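PDB 4QD8: thioesterase PA1618 from Pseudomonas aeruginosa, which probably hydrolyses acyl-coenzyme A thioesters, perhaps 1,4-dihydroxy-2-naphthoyl-CoA or related substrates, as a member of the PaaI family of hotdog-fold thioesterases. Local coordinates for residues 27-32 and 64-69; 38-43 and 97-102; 52-57 and 93-98. All coordinates share one frame; numbering follows the deposited sequence.

Contact 1 (27-32 and 64-69); sequences IRFEAF and ESLGSM
The carbonyl oxygen of Ser65 meets two groups at once: it takes the helical hydrogen bond from Met69 N, with Met69 N to Ser65 O at 3.1 Å, and it lies near the plane of the Phe29 ring, at its edge, 4.0 Å from Phe29 CZ. This is the hotdog fold seen at its heart, where strand 28-32 of the curled antiparallel sheet passes over helix 56-72; the local axes run 10.4 Å apart at 62°. Phe29 makes the largest single contribution. Its ring drops from the strand onto the helix, and CE2 finds Leu66 CD1 at 3.9 Å and Met69 CB at 3.8 Å, both obliquely. Leu10 and Leu13 of helix 10-15 also pack on the ring.

Ile27 reaches the same helix turn through the end of its extended chain (chi2 175°), placing CD1 3.7 Å from Ser65 OG. That hydroxyl has its hydrogen-bonding partner elsewhere, at His55 NE2 of the second subunit, so the methyl packs beside a group already engaged at the subunit interface. On the strand, Glu30 and Ala31 together face Thr38 in a classic beta bulge.

Met69 bends at chi2 and chi3 and curls back toward Phe29 in an oblique Met-aromatic contact: SD stands 5.4 Å from the ring centroid, 32° off its normal, while CE comes down to 3.9 Å from Phe29 CZ.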
ATOM      1  N   ILE A  27      -8.850 -21.999   7.252  1.00 20.35           N
ATOM      2  CA  ILE A  27      -9.726 -21.049   6.575  1.00 19.95           C
ATOM      3  C   ILE A  27     -11.006 -21.740   6.114  1.00 17.86           C
ATOM      4  O   ILE A  27     -10.976 -22.818   5.510  1.00 19.56           O
ATOM      5  CB  ILE A  27      -9.011 -20.340   5.398  1.00 18.17           C
ATOM      6  CG1 ILE A  27      -7.878 -19.457   5.925  1.00 17.15           C
ATOM      7  CG2 ILE A  27     -10.009 -19.498   4.586  1.00 17.45           C
ATOM      8  CD1 ILE A  27      -7.011 -18.792   4.815  1.00 19.47           C
ATOM      9  N   ARG A  28     -12.132 -21.123   6.444  1.00 17.48           N
ATOM     10  CA  ARG A  28     -13.433 -21.683   6.128  1.00 19.75           C
ATOM     11  C   ARG A  28     -14.271 -20.637   5.413  1.00 19.79           C
ATOM     12  O   ARG A  28     -14.555 -19.581   5.978  1.00 19.24           O
ATOM     13  CB  ARG A  28     -14.128 -22.128   7.425  1.00 22.57           C
ATOM     14  CG  ARG A  28     -15.484 -22.787   7.223  1.00 29.62           C
ATOM     15  CD  ARG A  28     -16.127 -23.149   8.560  1.00 33.99           C
ATOM     16  NE  ARG A  28     -16.566 -21.968   9.307  1.00 37.05           N
ATOM     17  CZ  ARG A  28     -16.608 -21.889  10.635  1.00 38.35           C
ATOM     18  NH1 ARG A  28     -16.228 -22.919  11.377  1.00 38.97           N
ATOM     19  NH2 ARG A  28     -17.013 -20.770  11.222  1.00 39.31           N
ATOM     20  N   PHE A  29     -14.650 -20.917   4.164  1.00 18.20           N
ATOM     21  CA  PHE A  29     -15.621 -20.071   3.475  1.00 19.60           C
ATOM     22  C   PHE A  29     -16.985 -20.312   4.101  1.00 19.84           C
ATOM     23  O   PHE A  29     -17.427 -21.460   4.181  1.00 21.89           O
ATOM     24  CB  PHE A  29     -15.625 -20.368   1.975  1.00 20.10           C
ATOM     25  CG  PHE A  29     -14.356 -19.933   1.298  1.00 19.45           C
ATOM     26  CD1 PHE A  29     -13.238 -20.749   1.305  1.00 18.13           C
ATOM     27  CD2 PHE A  29     -14.270 -18.682   0.702  1.00 18.30           C
ATOM     28  CE1 PHE A  29     -12.046 -20.333   0.712  1.00 21.61           C
ATOM     29  CE2 PHE A  29     -13.098 -18.259   0.109  1.00 18.77           C
ATOM     30  CZ  PHE A  29     -11.977 -19.086   0.115  1.00 17.99           C
ATOM     31  N   GLU A  30     -17.629 -19.233   4.549  1.00 21.37           N
ATOM     32  CA  GLU A  30     -18.774 -19.321   5.455  1.00 23.73           C
ATOM     33  C   GLU A  30     -20.089 -18.875   4.859  1.00 24.85           C
ATOM     34  O   GLU A  30     -21.151 -19.400   5.201  1.00 28.54           O
ATOM     35  CB  GLU A  30     -18.544 -18.408   6.652  1.00 27.14           C
ATOM     36  CG  GLU A  30     -17.186 -18.514   7.264  1.00 28.34           C
ATOM     37  CD  GLU A  30     -17.234 -18.253   8.734  1.00 33.85           C
ATOM     38  OE1 GLU A  30     -16.780 -19.138   9.494  1.00 38.03           O
ATOM     39  OE2 GLU A  30     -17.728 -17.166   9.121  1.00 34.29           O
ATOM     40  N   ALA A  31     -20.027 -17.850   4.020  1.00 20.76           N
ATOM     41  CA  ALA A  31     -21.231 -17.161   3.587  1.00 24.13           C
ATOM     42  C   ALA A  31     -20.982 -16.391   2.311  1.00 22.25           C
ATOM     43  O   ALA A  31     -19.844 -16.048   1.984  1.00 21.64           O
ATOM     44  CB  ALA A  31     -21.705 -16.212   4.673  1.00 23.66           C
ATOM     45  N   PHE A  32     -22.059 -16.127   1.584  1.00 22.56           N
ATOM     46  CA  PHE A  32     -22.000 -15.219   0.453  1.00 22.65           C
ATOM     47  C   PHE A  32     -23.360 -14.577   0.227  1.00 25.11           C
ATOM     48  O   PHE A  32     -24.380 -15.066   0.716  1.00 21.63           O
ATOM     49  CB  PHE A  32     -21.515 -15.936  -0.807  1.00 21.00           C
ATOM     50  CG  PHE A  32     -22.510 -16.907  -1.389  1.00 25.44           C
ATOM     51  CD1 PHE A  32     -23.440 -16.487  -2.334  1.00 26.58           C
ATOM     52  CD2 PHE A  32     -22.496 -18.243  -1.004  1.00 26.72           C
ATOM     53  CE1 PHE A  32     -24.353 -17.382  -2.877  1.00 29.01           C
ATOM     54  CE2 PHE A  32     -23.404 -19.148  -1.544  1.00 28.88           C
ATOM     55  CZ  PHE A  32     -24.336 -18.713  -2.483  1.00 28.07           C
ATOM     56  N   GLU A  64      -6.165 -12.596   1.149  1.00 14.75           N
ATOM     57  CA  GLU A  64      -5.782 -12.960  -0.220  1.00 15.70           C
ATOM     58  C   GLU A  64      -6.465 -14.254  -0.675  1.00 16.27           C
ATOM     59  O   GLU A  64      -6.819 -14.379  -1.850  1.00 15.89           O
ATOM     60  CB  GLU A  64      -4.252 -13.009  -0.397  1.00 16.95           C
ATOM     61  CG  GLU A  64      -3.849 -13.121  -1.860  1.00 21.95           C
ATOM     62  CD  GLU A  64      -2.518 -12.453  -2.218  1.00 15.30           C
ATOM     63  OE1 GLU A  64      -2.022 -11.545  -1.490  1.00 23.31           O
ATOM     64  OE2 GLU A  64      -1.997 -12.843  -3.273  1.00 25.76           O
ATOM     65  N   SER A  65      -6.683 -15.197   0.244  1.00 14.58           N
ATOM     66  CA  SER A  65      -7.453 -16.403  -0.077  1.00 15.68           C
ATOM     67  C   SER A  65      -8.857 -16.016  -0.498  1.00 15.91           C
ATOM     68  O   SER A  65      -9.380 -16.517  -1.491  1.00 16.44           O
ATOM     69  CB  SER A  65      -7.574 -17.338   1.138  1.00 15.88           C
ATOM     70  OG  SER A  65      -6.497 -18.249   1.197  1.00 14.75           O
ATOM     71  N   LEU A  66      -9.460 -15.131   0.283  1.00 15.16           N
ATOM     72  CA  LEU A  66     -10.836 -14.724   0.088  1.00 14.56           C
ATOM     73  C   LEU A  66     -10.977 -13.949  -1.210  1.00 16.03           C
ATOM     74  O   LEU A  66     -11.817 -14.271  -2.038  1.00 15.66           O
ATOM     75  CB  LEU A  66     -11.304 -13.875   1.277  1.00 15.90           C
ATOM     76  CG  LEU A  66     -12.735 -13.360   1.204  1.00 17.42           C
ATOM     77  CD1 LEU A  66     -13.699 -14.522   0.966  1.00 17.64           C
ATOM     78  CD2 LEU A  66     -13.082 -12.639   2.489  1.00 18.16           C
ATOM     79  N   GLY A  67     -10.139 -12.936  -1.404  1.00 17.09           N
ATOM     80  CA  GLY A  67     -10.213 -12.138  -2.617  1.00 15.78           C
ATOM     81  C   GLY A  67      -9.853 -12.898  -3.880  1.00 16.44           C
ATOM     82  O   GLY A  67     -10.446 -12.647  -4.938  1.00 19.75           O
ATOM     83  N   SER A  68      -8.889 -13.810  -3.797  1.00 17.36           N
ATOM     84  CA  SER A  68      -8.513 -14.589  -4.977  1.00 18.34           C
ATOM     85  C   SER A  68      -9.648 -15.519  -5.388  1.00 19.94           C
ATOM     86  O   SER A  68      -9.919 -15.695  -6.582  1.00 18.69           O
ATOM     87  CB  SER A  68      -7.240 -15.390  -4.729  1.00 18.94           C
ATOM     88  OG  SER A  68      -6.162 -14.506  -4.463  1.00 29.80           O
ATOM     89  N   MET A  69     -10.316 -16.101  -4.401  1.00 17.08           N
ATOM     90  CA  MET A  69     -11.449 -16.979  -4.682  1.00 19.47           C
ATOM     91  C   MET A  69     -12.594 -16.163  -5.264  1.00 18.61           C
ATOM     92  O   MET A  69     -13.258 -16.588  -6.219  1.00 20.32           O
ATOM     93  CB  MET A  69     -11.911 -17.701  -3.420  1.00 21.08           C
ATOM     94  CG  MET A  69     -12.942 -18.779  -3.689  1.00 30.26           C
ATOM     95  SD  MET A  69     -12.191 -20.146  -4.590  1.00 37.60           S
ATOM     96  CE  MET A  69     -11.212 -20.900  -3.290  1.00 30.54           C
TER

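Contact 2 (38-43 and 97-102); sequences TASMPV and SGRVTA
The guanidinium of Arg99 lies with one face against the backbone of the neighbouring strand: Met41 C sits 3.8 Å above its plane, over the centre, and Pro42 N is offset toward the rim. At the edge, exactly in plane, is Ser40 OG, gripped side-on by two nitrogens, with Arg99 NE to Ser40 OG at 3.0 Å and Arg99 NH2 to Ser40 OG at 2.9 Å. A bend at chi3 (69°) turns the NE/NH2 side of the group to that single oxygen. The hydroxyl probably also bonds Glu30 of the next strand, at a distance too short to be taken at face value. With the guanidinium fixed in this way, NH1 comes 3.5 Å from Pro42 CD, the arginine crossing the proline ring at a slant.

Strands 36-42 and 99-106 are antiparallel neighbours in the hotdog sheet. Ala39 with Ala102 and Met41 with Val100 are hydrogen-bonded pairs, each joined in both directions; Ser40 with Thr101 and Pro42 with Arg99 are non-hydrogen-bonded. Past the proline, Val43 N still bonds Gly98 O at 2.8 Å, the donor tilted 24° from the carbonyl plane.

On the face bearing Ala39, Met41, Val100 and Ala102, the sheet meets helix 56-72, with Leu62 packed on both alanines and on Val100. Here Met41 and Val100 lie side by side, and the bent end of the methionine brings CE 3.8 Å from Val100 CG1. Val43 adds its CG2 to the same valine. At the far end, Thr38 and Thr101 touch obliquely through their methyls, CG2 of Thr38 being 3.7 Å from CG2 of Thr101.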
ATOM      1  N   THR A  38     -17.652 -14.303   2.293  1.00 20.27           N
ATOM      2  CA  THR A  38     -17.170 -14.250   3.683  1.00 15.69           C
ATOM      3  C   THR A  38     -16.419 -15.535   4.043  1.00 19.07           C
ATOM      4  O   THR A  38     -16.868 -16.632   3.706  1.00 18.97           O
ATOM      5  CB  THR A  38     -18.356 -14.053   4.665  1.00 19.56           C
ATOM      6  OG1 THR A  38     -19.021 -12.807   4.391  1.00 20.14           O
ATOM      7  CG2 THR A  38     -17.880 -14.064   6.116  1.00 19.33           C
ATOM      8  N   ALA A  39     -15.265 -15.396   4.708  1.00 17.02           N
ATOM      9  CA  ALA A  39     -14.497 -16.541   5.205  1.00 16.01           C
ATOM     10  C   ALA A  39     -13.937 -16.191   6.570  1.00 19.72           C
ATOM     11  O   ALA A  39     -13.709 -15.026   6.858  1.00 18.45           O
ATOM     12  CB  ALA A  39     -13.343 -16.881   4.255  1.00 17.71           C
ATOM     13  N   SER A  40     -13.701 -17.203   7.399  1.00 18.88           N
ATOM     14  CA  SER A  40     -13.136 -16.987   8.722  1.00 17.98           C
ATOM     15  C   SER A  40     -11.953 -17.911   8.949  1.00 18.20           C
ATOM     16  O   SER A  40     -11.733 -18.853   8.183  1.00 18.33           O
ATOM     17  CB  SER A  40     -14.189 -17.208   9.803  1.00 21.25           C
ATOM     18  OG  SER A  40     -14.515 -18.584   9.895  1.00 22.11           O
ATOM     19  N   MET A  41     -11.185 -17.635   9.997  1.00 18.08           N
ATOM     20  CA  MET A  41      -9.966 -18.372  10.270  1.00 19.23           C
ATOM     21  C   MET A  41      -9.770 -18.384  11.772  1.00 18.69           C
ATOM     22  O   MET A  41     -10.028 -17.384  12.427  1.00 16.70           O
ATOM     23  CB  MET A  41      -8.788 -17.653   9.615  1.00 16.35           C
ATOM     24  CG  MET A  41      -7.451 -18.393   9.658  1.00 18.83           C
ATOM     25  SD  MET A  41      -6.159 -17.476   8.790  1.00 20.00           S
ATOM     26  CE  MET A  41      -6.153 -15.962   9.739  1.00 18.74           C
ATOM     27  N   PRO A  42      -9.311 -19.518  12.324  1.00 20.25           N
ATOM     28  CA  PRO A  42      -9.039 -19.552  13.770  1.00 21.45           C
ATOM     29  C   PRO A  42      -7.853 -18.685  14.167  1.00 20.09           C
ATOM     30  O   PRO A  42      -6.904 -18.526  13.391  1.00 18.25           O
ATOM     31  CB  PRO A  42      -8.694 -21.026  14.026  1.00 21.70           C
ATOM     32  CG  PRO A  42      -8.214 -21.536  12.686  1.00 22.82           C
ATOM     33  CD  PRO A  42      -9.096 -20.830  11.691  1.00 21.97           C
ATOM     34  N   VAL A  43      -7.929 -18.109  15.366  1.00 17.70           N
ATOM     35  CA  VAL A  43      -6.800 -17.413  15.969  1.00 18.22           C
ATOM     36  C   VAL A  43      -6.227 -18.344  17.029  1.00 20.88           C
ATOM     37  O   VAL A  43      -6.727 -18.402  18.162  1.00 21.02           O
ATOM     38  CB  VAL A  43      -7.229 -16.064  16.585  1.00 17.52           C
ATOM     39  CG1 VAL A  43      -6.045 -15.350  17.203  1.00 19.60           C
ATOM     40  CG2 VAL A  43      -7.899 -15.181  15.513  1.00 20.35           C
ATOM     41  N   SER A  97      -7.462 -14.856  20.452  1.00 21.17           N
ATOM     42  CA  SER A  97      -8.190 -16.117  20.405  1.00 22.16           C
ATOM     43  C   SER A  97      -9.491 -15.953  19.645  1.00 22.48           C
ATOM     44  O   SER A  97      -9.791 -14.868  19.133  1.00 21.88           O
ATOM     45  CB  SER A  97      -8.476 -16.618  21.823  1.00 24.43           C
ATOM     46  OG  SER A  97      -9.205 -15.641  22.539  1.00 29.23           O
ATOM     47  N   GLY A  98     -10.266 -17.031  19.575  1.00 23.85           N
ATOM     48  CA  GLY A  98     -11.489 -17.045  18.794  1.00 23.44           C
ATOM     49  C   GLY A  98     -11.184 -17.174  17.316  1.00 21.09           C
ATOM     50  O   GLY A  98     -10.248 -17.873  16.930  1.00 19.81           O
ATOM     51  N   ARG A  99     -11.986 -16.508  16.490  1.00 21.59           N
ATOM     52  CA  ARG A  99     -11.781 -16.530  15.042  1.00 21.73           C
ATOM     53  C   ARG A  99     -11.763 -15.115  14.485  1.00 20.98           C
ATOM     54  O   ARG A  99     -12.318 -14.184  15.080  1.00 21.68           O
ATOM     55  CB  ARG A  99     -12.884 -17.333  14.340  1.00 19.70           C
ATOM     56  CG  ARG A  99     -12.996 -18.795  14.780  1.00 23.09           C
ATOM     57  CD  ARG A  99     -14.101 -19.508  14.027  1.00 24.65           C
ATOM     58  NE  ARG A  99     -13.791 -19.702  12.613  1.00 23.50           N
ATOM     59  CZ  ARG A  99     -12.943 -20.614  12.150  1.00 29.04           C
ATOM     60  NH1 ARG A  99     -12.302 -21.420  12.990  1.00 29.81           N
ATOM     61  NH2 ARG A  99     -12.724 -20.726  10.842  1.00 27.78           N
ATOM     62  N   VAL A 100     -11.117 -14.960  13.335  1.00 18.25           N
ATOM     63  CA  VAL A 100     -11.151 -13.693  12.626  1.00 18.10           C
ATOM     64  C   VAL A 100     -11.962 -13.898  11.348  1.00 15.17           C
ATOM     65  O   VAL A 100     -11.782 -14.894  10.639  1.00 16.62           O
ATOM     66  CB  VAL A 100      -9.731 -13.149  12.344  1.00 17.25           C
ATOM     67  CG1 VAL A 100      -8.885 -14.155  11.580  1.00 15.92           C
ATOM     68  CG2 VAL A 100      -9.799 -11.805  11.617  1.00 17.56           C
ATOM     69  N   THR A 101     -12.884 -12.975  11.083  1.00 15.16           N
ATOM     70  CA  THR A 101     -13.817 -13.101   9.958  1.00 16.58           C
ATOM     71  C   THR A 101     -13.549 -12.011   8.923  1.00 16.87           C
ATOM     72  O   THR A 101     -13.463 -10.835   9.274  1.00 18.10           O
ATOM     73  CB  THR A 101     -15.265 -12.982  10.461  1.00 18.77           C
ATOM     74  OG1 THR A 101     -15.533 -14.045  11.384  1.00 21.55           O
ATOM     75  CG2 THR A 101     -16.256 -13.079   9.305  1.00 20.55           C
ATOM     76  N   ALA A 102     -13.411 -12.408   7.656  1.00 17.94           N
ATOM     77  CA  ALA A 102     -13.121 -11.460   6.584  1.00 16.57           C
ATOM     78  C   ALA A 102     -14.309 -11.398   5.635  1.00 16.86           C
ATOM     79  O   ALA A 102     -14.891 -12.426   5.303  1.00 16.79           O
ATOM     80  CB  ALA A 102     -11.870 -11.888   5.825  1.00 17.45           C
TER

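Contact 3 (52-57 and 93-98); sequences GLLHGG and RGLRSG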
ATOM      1  N   GLY A  52       1.810 -14.519  20.752  1.00 22.36           N
ATOM      2  CA  GLY A  52       0.472 -14.979  21.023  1.00 20.77           C
ATOM      3  C   GLY A  52      -0.642 -14.145  20.416  1.00 20.18           C
ATOM      4  O   GLY A  52      -1.806 -14.361  20.742  1.00 23.42           O
ATOM      5  N   LEU A  53      -0.289 -13.199  19.541  1.00 21.61           N
ATOM      6  CA  LEU A  53      -1.276 -12.409  18.801  1.00 20.14           C
ATOM      7  C   LEU A  53      -1.424 -13.018  17.416  1.00 18.60           C
ATOM      8  O   LEU A  53      -0.497 -13.645  16.911  1.00 17.94           O
ATOM      9  CB  LEU A  53      -0.792 -10.972  18.612  1.00 22.46           C
ATOM     10  CG  LEU A  53      -0.596 -10.062  19.816  1.00 24.25           C
ATOM     11  CD1 LEU A  53       0.145  -8.802  19.402  1.00 26.13           C
ATOM     12  CD2 LEU A  53      -1.959  -9.711  20.359  1.00 24.08           C
ATOM     13  N   LEU A  54      -2.580 -12.829  16.792  1.00 16.11           N
ATOM     14  CA  LEU A  54      -2.726 -13.204  15.387  1.00 15.55           C
ATOM     15  C   LEU A  54      -1.625 -12.532  14.551  1.00 16.90           C
ATOM     16  O   LEU A  54      -1.449 -11.320  14.601  1.00 17.44           O
ATOM     17  CB  LEU A  54      -4.121 -12.786  14.895  1.00 16.16           C
ATOM     18  CG  LEU A  54      -4.379 -12.959  13.403  1.00 16.09           C
ATOM     19  CD1 LEU A  54      -4.253 -14.435  13.035  1.00 16.44           C
ATOM     20  CD2 LEU A  54      -5.764 -12.410  13.106  1.00 14.04           C
ATOM     21  N   HIS A  55      -0.868 -13.335  13.802  1.00 16.87           N
ATOM     22  CA  HIS A  55       0.210 -12.848  12.931  1.00 14.10           C
ATOM     23  C   HIS A  55      -0.412 -11.987  11.836  1.00 14.71           C
ATOM     24  O   HIS A  55      -1.381 -12.396  11.216  1.00 15.41           O
ATOM     25  CB  HIS A  55       0.916 -14.072  12.311  1.00 17.04           C
ATOM     26  CG  HIS A  55       2.214 -13.790  11.625  1.00 15.66           C
ATOM     27  ND1 HIS A  55       2.333 -12.971  10.517  1.00 15.82           N
ATOM     28  CD2 HIS A  55       3.453 -14.305  11.831  1.00 16.45           C
ATOM     29  CE1 HIS A  55       3.580 -12.973  10.097  1.00 15.38           C
ATOM     30  NE2 HIS A  55       4.285 -13.779  10.872  1.00 16.52           N
ATOM     31  N   GLY A  56       0.134 -10.792  11.616  1.00 16.36           N
ATOM     32  CA  GLY A  56      -0.427  -9.887  10.627  1.00 16.41           C
ATOM     33  C   GLY A  56      -0.390 -10.481   9.235  1.00 16.54           C
ATOM     34  O   GLY A  56      -1.263 -10.215   8.409  1.00 14.09           O
ATOM     35  N   GLY A  57       0.606 -11.307   8.968  1.00 14.94           N
ATOM     36  CA  GLY A  57       0.642 -12.016   7.695  1.00 15.54           C
ATOM     37  C   GLY A  57      -0.486 -13.020   7.547  1.00 14.49           C
ATOM     38  O   GLY A  57      -0.993 -13.250   6.445  1.00 15.49           O
ATOM     39  N   ARG A  93      -6.403  -3.748  15.167  1.00 17.06           N
ATOM     40  CA  ARG A  93      -6.512  -4.265  16.535  1.00 17.09           C
ATOM     41  C   ARG A  93      -5.897  -5.644  16.607  1.00 18.42           C
ATOM     42  O   ARG A  93      -6.060  -6.455  15.693  1.00 19.14           O
ATOM     43  CB  ARG A  93      -7.981  -4.373  16.955  1.00 18.49           C
ATOM     44  CG  ARG A  93      -8.643  -3.034  17.268  1.00 19.82           C
ATOM     45  CD  ARG A  93     -10.065  -3.221  17.751  1.00 23.18           C
ATOM     46  NE  ARG A  93     -10.674  -1.955  18.159  1.00 23.02           N
ATOM     47  CZ  ARG A  93     -11.241  -1.101  17.314  1.00 23.03           C
ATOM     48  NH1 ARG A  93     -11.272  -1.375  16.015  1.00 22.72           N
ATOM     49  NH2 ARG A  93     -11.776   0.032  17.765  1.00 25.22           N
ATOM     50  N   GLY A  94      -5.222  -5.941  17.711  1.00 18.10           N
ATOM     51  CA  GLY A  94      -4.703  -7.281  17.906  1.00 18.94           C
ATOM     52  C   GLY A  94      -5.774  -8.278  18.313  1.00 17.78           C
ATOM     53  O   GLY A  94      -6.790  -7.917  18.925  1.00 25.20           O
ATOM     54  N   LEU A  95      -5.572  -9.540  17.960  1.00 17.71           N
ATOM     55  CA  LEU A  95      -6.476 -10.615  18.378  1.00 18.33           C
ATOM     56  C   LEU A  95      -5.650 -11.737  18.983  1.00 18.80           C
ATOM     57  O   LEU A  95      -4.544 -12.007  18.517  1.00 19.16           O
ATOM     58  CB  LEU A  95      -7.281 -11.167  17.200  1.00 17.97           C
ATOM     59  CG  LEU A  95      -8.221 -10.183  16.507  1.00 17.09           C
ATOM     60  CD1 LEU A  95      -8.778 -10.809  15.236  1.00 17.53           C
ATOM     61  CD2 LEU A  95      -9.326  -9.803  17.455  1.00 20.40           C
ATOM     62  N   ARG A  96      -6.183 -12.395  20.014  1.00 21.92           N
ATOM     63  CA  ARG A  96      -5.457 -13.480  20.686  1.00 23.77           C
ATOM     64  C   ARG A  96      -6.143 -14.843  20.572  1.00 19.20           C
ATOM     65  O   ARG A  96      -5.484 -15.875  20.590  1.00 24.21           O
ATOM     66  CB  ARG A  96      -5.215 -13.148  22.166  1.00 25.04           C
ATOM     67  CG  ARG A  96      -4.164 -12.082  22.401  1.00 27.20           C
ATOM     68  CD  ARG A  96      -3.680 -12.064  23.858  1.00 32.82           C
ATOM     69  NE  ARG A  96      -2.649 -11.048  24.082  1.00 37.76           N
ATOM     70  CZ  ARG A  96      -1.342 -11.266  23.962  1.00 35.84           C
ATOM     71  NH1 ARG A  96      -0.894 -12.469  23.619  1.00 35.64           N
ATOM     72  NH2 ARG A  96      -0.477 -10.281  24.184  1.00 37.63           N
ATOM     73  N   SER A  97      -7.462 -14.856  20.452  1.00 21.17           N
ATOM     74  CA  SER A  97      -8.190 -16.117  20.405  1.00 22.16           C
ATOM     75  C   SER A  97      -9.491 -15.953  19.645  1.00 22.48           C
ATOM     76  O   SER A  97      -9.791 -14.868  19.133  1.00 21.88           O
ATOM     77  CB  SER A  97      -8.476 -16.618  21.823  1.00 24.43           C
ATOM     78  OG  SER A  97      -9.205 -15.641  22.539  1.00 29.23           O
ATOM     79  N   GLY A  98     -10.266 -17.031  19.575  1.00 23.85           N
ATOM     80  CA  GLY A  98     -11.489 -17.045  18.794  1.00 23.44           C
ATOM     81  C   GLY A  98     -11.184 -17.174  17.316  1.00 21.09           C
ATOM     82  O   GLY A  98     -10.248 -17.873  16.930  1.00 19.81           O
TER
HETATM   83  O   HOH W   1      -3.045  -9.423  15.931  1.00 20.15           O
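Leu54 N donates to Leu95 O at 2.7 Å, with a nearly straight N-H...O angle of 164°. This is the one direct hydrogen bond between 52-57 and 93-98. Leu53 supports it from the preceding residue, its CA-H leaning on the same oxygen, with Leu53 CA to Leu95 O at 3.3 Å. The return bond is made through a water, which accepts from Leu95 N and donates to Leu54 O, at 2.8 Å from that oxygen. Leu54 and Leu95 are thus joined as in an antiparallel hydrogen-bonded pair with a water inserted into one rung, although neither piece is a regular strand.

The side chains close on both flanks of this link. Leu54 and Leu95 run side by side in the same direction, CD2 of Leu54 being 4.0 Å from CD1 of Leu95, and both rest on Val100 of strand 99-106. Across Leu53, Arg96 stretches out with its chain extended from CG to NE, which carries the guanidinium beyond the leucine's branch point; Leu53 CD2 then lies 3.9 Å above the guanidinium plane, over its centre.

Further out, Arg96 NH1 is hydrogen-bonded to Phe51 O and Arg96 O to His48 NE2, while Gln49 takes the N-H of Leu53. Next along the chain, His55 is the N-cap of helix 56-72: its ND1 accepts from Gly57 N at 2.9 Å, in the ring plane, and the far side of its ring reaches the second subunit.

Since the polar pairing uses main-chain N-H and C=O groups and a water, the join depends chiefly on the course of the backbone, with the leucines and Arg96 adding apolar contacts at the surface.

Contacts 1 and 2, centres 11 Å apart, share one sheet and meet where Leu66 CD2 lies 3.4 Å from Ala102 O. Contact 2 runs straight on into contact 3, 10 Å away between centres, sharing Ser97 and Gly98; Val100 bridges them, its CB 3.8 Å from Leu95 CD1 and its CG1 3.9 Å from Leu54 CD2. Contacts 1 and 3 sit farther apart along helix 56-72, about 7 Å between nearest atoms within the chain, yet both touch the second subunit. Hotdog thioesterases generally bind acyl-CoA at such interfaces, so this boundary probably lies close to the phenacyl-CoA site.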